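Local coordinates for protein-tyrosine-phosphatase (Shewanella sp., PDB 2Z72) that hydrolyses phosphate esters of tyrosine in proteins, as a cold-active phosphatase that carries a two-zinc centre and belongs to the calcineurin-like phosphoesterases, at residues L86-L89 / L90-K94; W127-Y130 / Q131-Q134; R325-Y328 / D329-E333. All blocks are in the same frame, centred on the assembly; numbering follows the deposited sequence.

Contact 1: L86-L89 / L90-K94; sequences LLTL and LKKQK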
loop_
_atom_site.group_PDB
_atom_site.type_symbol
_atom_site.label_atom_id
_atom_site.label_comp_id
_atom_site.label_asym_id
_atom_site.label_seq_id
_atom_site.Cartn_x
_atom_site.Cartn_y
_atom_site.Cartn_z
ATOM N N LEU A 86 -10.396 -7.003 2.743
ATOM C CA LEU A 86 -10.371 -5.656 2.202
ATOM C C LEU A 86 -11.653 -5.263 1.526
ATOM O O LEU A 86 -12.213 -4.168 1.722
ATOM C CB LEU A 86 -9.192 -5.545 1.230
ATOM C CG LEU A 86 -9.072 -4.248 0.451
ATOM C CD1 LEU A 86 -8.833 -3.069 1.392
ATOM C CD2 LEU A 86 -7.970 -4.345 -0.612
ATOM N N LEU A 87 -12.168 -6.144 0.641
ATOM C CA LEU A 87 -13.349 -5.833 -0.105
ATOM C C LEU A 87 -14.527 -5.649 0.828
ATOM O O LEU A 87 -15.335 -4.707 0.689
ATOM C CB LEU A 87 -13.649 -6.917 -1.132
ATOM C CG LEU A 87 -14.648 -6.573 -2.215
ATOM C CD1 LEU A 87 -14.073 -5.625 -3.267
ATOM C CD2 LEU A 87 -15.040 -7.873 -2.904
ATOM N N THR A 88 -14.681 -6.562 1.790
ATOM C CA THR A 88 -15.789 -6.445 2.720
ATOM C C THR A 88 -15.738 -5.119 3.508
ATOM O O THR A 88 -16.733 -4.433 3.664
ATOM C CB THR A 88 -15.780 -7.631 3.692
ATOM O OG1 THR A 88 -16.103 -8.788 2.910
ATOM C CG2 THR A 88 -16.800 -7.484 4.813
ATOM N N LEU A 89 -14.517 -4.758 3.971
ATOM C CA LEU A 89 -14.383 -3.532 4.725
ATOM C C LEU A 89 -14.798 -2.336 3.873
ATOM O O LEU A 89 -15.529 -1.437 4.330
ATOM C CB LEU A 89 -12.918 -3.398 5.190
ATOM C CG LEU A 89 -12.593 -2.001 5.797
ATOM C CD1 LEU A 89 -13.434 -1.695 7.020
ATOM C CD2 LEU A 89 -11.086 -1.980 6.129
ATOM N N LEU A 90 -14.328 -2.276 2.634
ATOM C CA LEU A 90 -14.626 -1.115 1.790
ATOM C C LEU A 90 -16.080 -1.068 1.414
ATOM O O LEU A 90 -16.677 -0.012 1.256
ATOM C CB LEU A 90 -13.715 -1.109 0.559
ATOM C CG LEU A 90 -12.221 -0.960 0.852
ATOM C CD1 LEU A 90 -11.447 -1.014 -0.453
ATOM C CD2 LEU A 90 -11.895 0.302 1.659
ATOM N N LYS A 91 -16.724 -2.245 1.229
ATOM C CA LYS A 91 -18.139 -2.283 0.968
ATOM C C LYS A 91 -18.919 -1.783 2.176
ATOM O O LYS A 91 -19.867 -0.978 2.052
ATOM C CB LYS A 91 -18.619 -3.706 0.613
ATOM C CG LYS A 91 -18.247 -4.218 -0.776
ATOM C CD LYS A 91 -18.429 -5.755 -0.875
ATOM C CE LYS A 91 -19.911 -6.121 -0.668
ATOM N NZ LYS A 91 -20.134 -7.617 -0.775
ATOM N N LYS A 92 -18.553 -2.323 3.371
ATOM C CA LYS A 92 -19.328 -1.954 4.563
ATOM C C LYS A 92 -19.186 -0.482 4.886
ATOM O O LYS A 92 -20.147 0.101 5.412
ATOM C CB LYS A 92 -18.824 -2.789 5.723
ATOM C CG LYS A 92 -19.252 -4.258 5.664
ATOM C CD LYS A 92 -20.669 -4.440 6.083
ATOM C CE LYS A 92 -21.124 -5.892 5.917
ATOM N NZ LYS A 92 -22.539 -6.025 6.285
ATOM N N GLN A 93 -18.043 0.100 4.586
ATOM C CA GLN A 93 -17.764 1.519 4.875
ATOM C C GLN A 93 -18.154 2.396 3.688
ATOM O O GLN A 93 -17.943 3.626 3.714
ATOM C CB GLN A 93 -16.327 1.714 5.312
ATOM C CG GLN A 93 -16.057 1.240 6.719
ATOM C CD GLN A 93 -16.772 2.068 7.744
ATOM O OE1 GLN A 93 -16.950 3.256 7.534
ATOM N NE2 GLN A 93 -17.105 1.464 8.849
ATOM N N LYS A 94 -18.719 1.840 2.594
ATOM C CA LYS A 94 -19.274 2.606 1.466
ATOM C C LYS A 94 -18.202 3.391 0.727
ATOM O O LYS A 94 -18.451 4.433 0.116
ATOM C CB LYS A 94 -20.414 3.528 1.916
ATOM C CG LYS A 94 -21.539 2.749 2.617
ATOM C CD LYS A 94 -22.571 3.705 3.180
ATOM C CE LYS A 94 -23.892 3.043 3.543
ATOM N NZ LYS A 94 -23.835 1.680 4.122
#

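Contact 2: W127-Y130 / Q131-Q134; sequences WFMY and QLDQ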
loop_
_atom_site.group_PDB
_atom_site.type_symbol
_atom_site.label_atom_id
_atom_site.label_comp_id
_atom_site.label_asym_id
_atom_site.label_seq_id
_atom_site.Cartn_x
_atom_site.Cartn_y
_atom_site.Cartn_z
ATOM N N TRP A 127 -4.439 -6.087 -8.254
ATOM C CA TRP A 127 -5.220 -5.643 -9.409
ATOM C C TRP A 127 -6.437 -4.835 -8.979
ATOM O O TRP A 127 -6.869 -3.957 -9.736
ATOM C CB TRP A 127 -5.596 -6.821 -10.324
ATOM C CG TRP A 127 -4.431 -7.357 -11.077
ATOM C CD1 TRP A 127 -3.807 -8.547 -10.952
ATOM C CD2 TRP A 127 -3.730 -6.635 -12.115
ATOM N NE1 TRP A 127 -2.776 -8.627 -11.837
ATOM C CE2 TRP A 127 -2.699 -7.480 -12.570
ATOM C CE3 TRP A 127 -3.873 -5.374 -12.727
ATOM C CZ2 TRP A 127 -1.822 -7.104 -13.577
ATOM C CZ3 TRP A 127 -2.999 -5.005 -13.723
ATOM C CH2 TRP A 127 -1.988 -5.858 -14.146
ATOM N N PHE A 128 -7.025 -5.139 -7.837
ATOM C CA PHE A 128 -8.095 -4.348 -7.314
ATOM C C PHE A 128 -7.595 -2.934 -7.040
ATOM O O PHE A 128 -8.274 -1.962 -7.409
ATOM C CB PHE A 128 -8.663 -4.983 -6.038
ATOM C CG PHE A 128 -9.639 -4.086 -5.309
ATOM C CD1 PHE A 128 -10.913 -3.856 -5.779
ATOM C CD2 PHE A 128 -9.245 -3.472 -4.146
ATOM C CE1 PHE A 128 -11.784 -3.018 -5.112
ATOM C CE2 PHE A 128 -10.122 -2.627 -3.474
ATOM C CZ PHE A 128 -11.406 -2.413 -3.938
ATOM N N MET A 129 -6.455 -2.804 -6.400
ATOM C CA MET A 129 -5.929 -1.462 -6.069
ATOM C C MET A 129 -5.522 -0.706 -7.318
ATOM O O MET A 129 -5.658 0.529 -7.326
ATOM C CB MET A 129 -4.809 -1.580 -5.055
ATOM C CG MET A 129 -5.222 -2.015 -3.660
ATOM S SD MET A 129 -6.527 -1.020 -2.924
ATOM C CE MET A 129 -5.700 0.560 -2.854
ATOM N N TYR A 130 -5.037 -1.395 -8.347
ATOM C CA TYR A 130 -4.706 -0.761 -9.624
ATOM C C TYR A 130 -5.977 -0.167 -10.232
ATOM O O TYR A 130 -6.041 0.983 -10.653
ATOM C CB TYR A 130 -4.051 -1.811 -10.468
ATOM C CG TYR A 130 -3.576 -1.441 -11.857
ATOM C CD1 TYR A 130 -4.478 -1.294 -12.899
ATOM C CD2 TYR A 130 -2.247 -1.257 -12.161
ATOM C CE1 TYR A 130 -4.079 -0.961 -14.180
ATOM C CE2 TYR A 130 -1.805 -0.963 -13.439
ATOM C CZ TYR A 130 -2.741 -0.825 -14.440
ATOM O OH TYR A 130 -2.384 -0.541 -15.759
ATOM N N GLN A 131 -7.038 -0.982 -10.313
ATOM C CA GLN A 131 -8.305 -0.493 -10.840
ATOM C C GLN A 131 -8.822 0.666 -9.982
ATOM O O GLN A 131 -9.297 1.677 -10.526
ATOM C CB GLN A 131 -9.319 -1.645 -10.898
ATOM C CG GLN A 131 -10.682 -1.230 -11.341
ATOM C CD GLN A 131 -11.497 -2.483 -11.589
ATOM O OE1 GLN A 131 -12.263 -2.885 -10.696
ATOM N NE2 GLN A 131 -11.358 -3.108 -12.737
ATOM N N LEU A 132 -8.739 0.554 -8.660
ATOM C CA LEU A 132 -9.270 1.619 -7.794
ATOM C C LEU A 132 -8.501 2.894 -8.028
ATOM O O LEU A 132 -9.088 4.006 -7.985
ATOM C CB LEU A 132 -9.159 1.101 -6.358
ATOM C CG LEU A 132 -10.109 1.831 -5.438
ATOM C CD1 LEU A 132 -11.552 1.317 -5.645
ATOM C CD2 LEU A 132 -9.709 1.641 -3.996
ATOM N N ASP A 133 -7.188 2.809 -8.229
ATOM C CA ASP A 133 -6.345 3.979 -8.523
ATOM C C ASP A 133 -6.907 4.711 -9.718
ATOM O O ASP A 133 -7.136 5.940 -9.701
ATOM C CB ASP A 133 -4.924 3.436 -8.687
ATOM C CG ASP A 133 -3.749 4.396 -8.774
ATOM O OD1 ASP A 133 -3.965 5.642 -8.795
ATOM O OD2 ASP A 133 -2.615 3.881 -8.850
ATOM N N GLN A 134 -7.167 4.010 -10.829
ATOM C CA GLN A 134 -7.716 4.611 -12.014
ATOM C C GLN A 134 -9.112 5.167 -11.765
ATOM O O GLN A 134 -9.412 6.297 -12.190
ATOM C CB GLN A 134 -7.713 3.623 -13.183
ATOM C CG GLN A 134 -8.262 4.272 -14.449
ATOM C CD GLN A 134 -7.380 5.405 -14.998
ATOM O OE1 GLN A 134 -6.329 5.174 -15.540
ATOM N NE2 GLN A 134 -7.758 6.651 -14.880
#

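Contact 3: R325-Y328 / D329-E333; sequences RGLY and DGTRE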
loop_
_atom_site.group_PDB
_atom_site.type_symbol
_atom_site.label_atom_id
_atom_site.label_comp_id
_atom_site.label_asym_id
_atom_site.label_seq_id
_atom_site.Cartn_x
_atom_site.Cartn_y
_atom_site.Cartn_z
ATOM N N ARG A 325 -13.029 6.220 13.430
ATOM C CA ARG A 325 -12.786 4.800 13.274
ATOM C C ARG A 325 -13.964 4.181 12.519
ATOM O O ARG A 325 -15.095 4.269 12.974
ATOM C CB ARG A 325 -12.622 4.176 14.656
ATOM C CG ARG A 325 -12.531 2.657 14.698
ATOM C CD ARG A 325 -12.404 2.249 16.169
ATOM N NE ARG A 325 -12.550 0.822 16.316
ATOM C CZ ARG A 325 -13.154 0.109 17.234
ATOM N NH1 ARG A 325 -13.762 0.723 18.255
ATOM N NH2 ARG A 325 -13.117 -1.190 17.091
ATOM N N GLY A 326 -13.678 3.540 11.398
ATOM C CA GLY A 326 -14.671 2.819 10.606
ATOM C C GLY A 326 -14.476 1.335 10.833
ATOM O O GLY A 326 -13.479 0.728 10.439
ATOM N N LEU A 327 -15.465 0.758 11.518
ATOM C CA LEU A 327 -15.403 -0.640 11.897
ATOM C C LEU A 327 -15.790 -1.573 10.733
ATOM O O LEU A 327 -16.492 -1.183 9.777
ATOM C CB LEU A 327 -16.336 -0.875 13.114
ATOM C CG LEU A 327 -15.849 -0.332 14.464
ATOM C CD1 LEU A 327 -16.210 1.113 14.634
ATOM C CD2 LEU A 327 -16.455 -1.147 15.592
ATOM N N TYR A 328 -15.411 -2.839 10.895
ATOM C CA TYR A 328 -15.663 -3.854 9.881
ATOM C C TYR A 328 -17.128 -4.070 9.631
ATOM O O TYR A 328 -17.498 -4.514 8.524
ATOM C CB TYR A 328 -15.044 -5.186 10.303
ATOM C CG TYR A 328 -14.823 -6.202 9.222
ATOM C CD1 TYR A 328 -15.308 -7.512 9.385
ATOM C CD2 TYR A 328 -14.142 -5.904 8.042
ATOM C CE1 TYR A 328 -15.120 -8.469 8.415
ATOM C CE2 TYR A 328 -13.944 -6.870 7.069
ATOM C CZ TYR A 328 -14.444 -8.148 7.256
ATOM O OH TYR A 328 -14.187 -9.047 6.262
ATOM N N ASP A 329 -17.989 -3.848 10.633
ATOM C CA ASP A 329 -19.430 -4.042 10.507
ATOM C C ASP A 329 -20.140 -2.835 9.896
ATOM O O ASP A 329 -21.370 -2.914 9.783
ATOM C CB ASP A 329 -20.009 -4.439 11.853
ATOM C CG ASP A 329 -20.052 -3.341 12.870
ATOM O OD1 ASP A 329 -20.621 -3.683 13.965
ATOM O OD2 ASP A 329 -19.537 -2.230 12.615
ATOM N N GLY A 330 -19.373 -1.780 9.512
ATOM C CA GLY A 330 -19.994 -0.649 8.845
ATOM C C GLY A 330 -20.347 0.464 9.816
ATOM O O GLY A 330 -20.744 1.558 9.393
ATOM N N THR A 331 -20.195 0.231 11.106
ATOM C CA THR A 331 -20.411 1.300 12.099
ATOM C C THR A 331 -19.163 2.156 12.221
ATOM O O THR A 331 -18.078 1.799 11.707
ATOM C CB THR A 331 -20.781 0.743 13.495
ATOM O OG1 THR A 331 -19.741 -0.043 14.049
ATOM C CG2 THR A 331 -22.049 -0.110 13.440
ATOM N N ARG A 332 -19.282 3.289 12.910
ATOM C CA ARG A 332 -18.275 4.311 13.062
ATOM C C ARG A 332 -18.175 4.728 14.513
ATOM O O ARG A 332 -19.236 4.813 15.165
ATOM C CB ARG A 332 -18.672 5.602 12.348
ATOM C CG ARG A 332 -19.407 5.314 11.078
ATOM C CD ARG A 332 -18.090 4.877 10.162
ATOM N NE ARG A 332 -18.170 6.320 9.336
ATOM C CZ ARG A 332 -19.158 6.398 8.460
ATOM N NH1 ARG A 332 -19.349 7.500 7.716
ATOM N NH2 ARG A 332 -20.046 5.408 8.179
ATOM N N GLU A 333 -17.008 5.103 14.991
ATOM C CA GLU A 333 -16.760 5.668 16.314
ATOM C C GLU A 333 -15.801 6.817 16.182
ATOM O O GLU A 333 -14.740 6.682 15.588
ATOM C CB GLU A 333 -16.162 4.579 17.218
ATOM C CG GLU A 333 -17.242 3.528 17.424
ATOM C CD GLU A 333 -17.108 2.561 18.544
ATOM O OE1 GLU A 333 -17.640 1.433 18.341
ATOM O OE2 GLU A 333 -16.509 2.972 19.574
HETATM O O HOH W 1 -15.995 -0.925 19.356
#

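Contact 1: L86-L89 / L90-K94
Leu86 and Leu90 meet through their torsions: in Leu86, CG anti to the backbone N (chi1 174°) with chi2 63° swings CD1 towards the next turn, while Leu90 has CG beside its own N (chi1 -63°) and reaches back. Leu86 CD1 and Leu90 CD1 come to 3.8 Å, and Leu90 CG sits 3.3 Å from Leu86 O, the carbonyl that accepts from Leu90 N at 3.0 Å. Both leucines are buried against Phe128, on a helix that links two parallel strands in a beta-alpha-beta unit. With alanine at Leu90, the loss of CD1 and CD2 is likely to open a gap beside Leu86 CD1 and the Phe128 ring. Two residues further on, Thr88 CG2 lies alongside Lys92 CG at 4.1 Å, and Thr88 OG1 bonds back to Asp84 O. Leu89 CD1 touches Gln93 CG at 3.9 Å; the Gln93 amide goes on to donate to Leu327 O and Thr331 O. Lys94, with positive phi, ends the helix in a Schellman motif. Leucine thus suits the buried face of Leu86, Leu89 and Leu90, whereas the stems of Lys91 and Lys92 lie along the helix and their ammonium ends lead away: an amphipathic helix.

Contact 2: W127-Y130 / Q131-Q134
Leu132 N donates to Phe128 O at 2.8 Å, with 156° at the hydrogen, the shortest of the backbone bonds that wind this helix. The same spacing joins Asp133 N to Met129 O at 2.9 Å and Gln131 N to Trp127 O at 3.0 Å, the latter nearly straight. On one flank of the helix the side chains of Phe128 and Leu132 lie side by side. Four residues apart on one helix, both with CG anti to N (chi1 170° and -159°), they point the same way, and Phe128 CZ is 4.1 Å from Leu132 CD1 in one of the two conformers of Leu132. Met129 SD adds a looser touch on CD2 of that same Leu132 conformer, at 4.3 Å; both contacts are uncertain for the other. Met129 also touches Met109 and Met111 of strand 108-111.

Round the helix, Trp127 CZ3 stands 3.9 Å above the plane of the Tyr130 ring, over its centre. The Tyr130 hydroxyl is hydrogen-bonded to Glu186 and Ser56 N, and Asp133 OD2 takes the indole N-H of Trp190 and a salt bridge from Lys194, outside partners that probably favour the charged carboxylate. The helix of this beta-alpha-beta unit thus divides its labour: Phe128, Met129 and Leu132 offer apolar surface to neighbouring helix and strand, whereas the Tyr130 hydroxyl and Asp133 OD2 are buried polar atoms, each with specific partners.

Contact 3: R325-Y328 / D329-E333
Leu327 N donates to Thr331 O at 2.8 Å, and Leu327 O accepts from Gly330 N, the pattern of a beta hairpin closed by a type I turn with a G1 bulge. The turn runs from Leu327 to Gly330, and glycine suits its last position because a side chain there would jam against the carbonyl O of Asp329. Gly330 N arrives well above the plane of the Leu327 carbonyl, as the sharp bend of the turn requires.

The tight part is the turn, where polar grips are short and Leu327 packs close, although Asp329 and Thr331 themselves border solvent. Asp329 has CG between its backbone N and carbonyl carbon (chi1 72°), a position that curls the carboxylate over the turn, where OD2 takes two bonds. Thr331 N meets it from above the carboxylate plane at 3.0 Å, making an Asx turn, and Thr331 OG1 donates to its syn lone pair at 2.6 Å. The two grips hold the carboxylate against rotation. Leu327 crosses over this knot, its CB 3.5 Å from Asp329 OD2, while Tyr328 turns off to pack on Val85, Thr88 and Leu89 of helix 83-92.

Further along, Arg325 and Glu333 form a hydrogen-bonded antiparallel pair whose side chains run alongside each other more loosely. Leu327 CG lies over one face of the Arg325 guanidinium, 3.7 Å above its plane and offset toward its rim, while Arg325 NH2 has a salt bridge with Glu314. Guanidinium and Glu333 carboxylate planes are turned 57° apart, and Arg325 NH1 and Glu333 OE2 are 3.8 Å apart, a long salt bridge. A water links the two groups by another route, accepting from Arg325 NH1 and donating to Glu333 OE1, each at 3.0 Å.

In the fold
From the N terminus, strand 72-76 leads into helix 83-92, whose last turns form contact 1; strand 108-111 follows, then helix 122-138 with contact 2, and strand 142-145. The two helices are thus the crossovers of consecutive beta-alpha-beta units. Much later, after the zinc ligands His207 and His286, contact 3 closes the hairpin between strands 322-326 and 332-334. Contacts 1 and 2 close only helical turns. The three come in series, so none crosses or encloses another. Contact 1 is the hub, touching contact 2 through apolar packing and contact 3 through side-chain amide to backbone bonds, whereas contacts 2 and 3 stay about 12 Å apart at their nearest atoms.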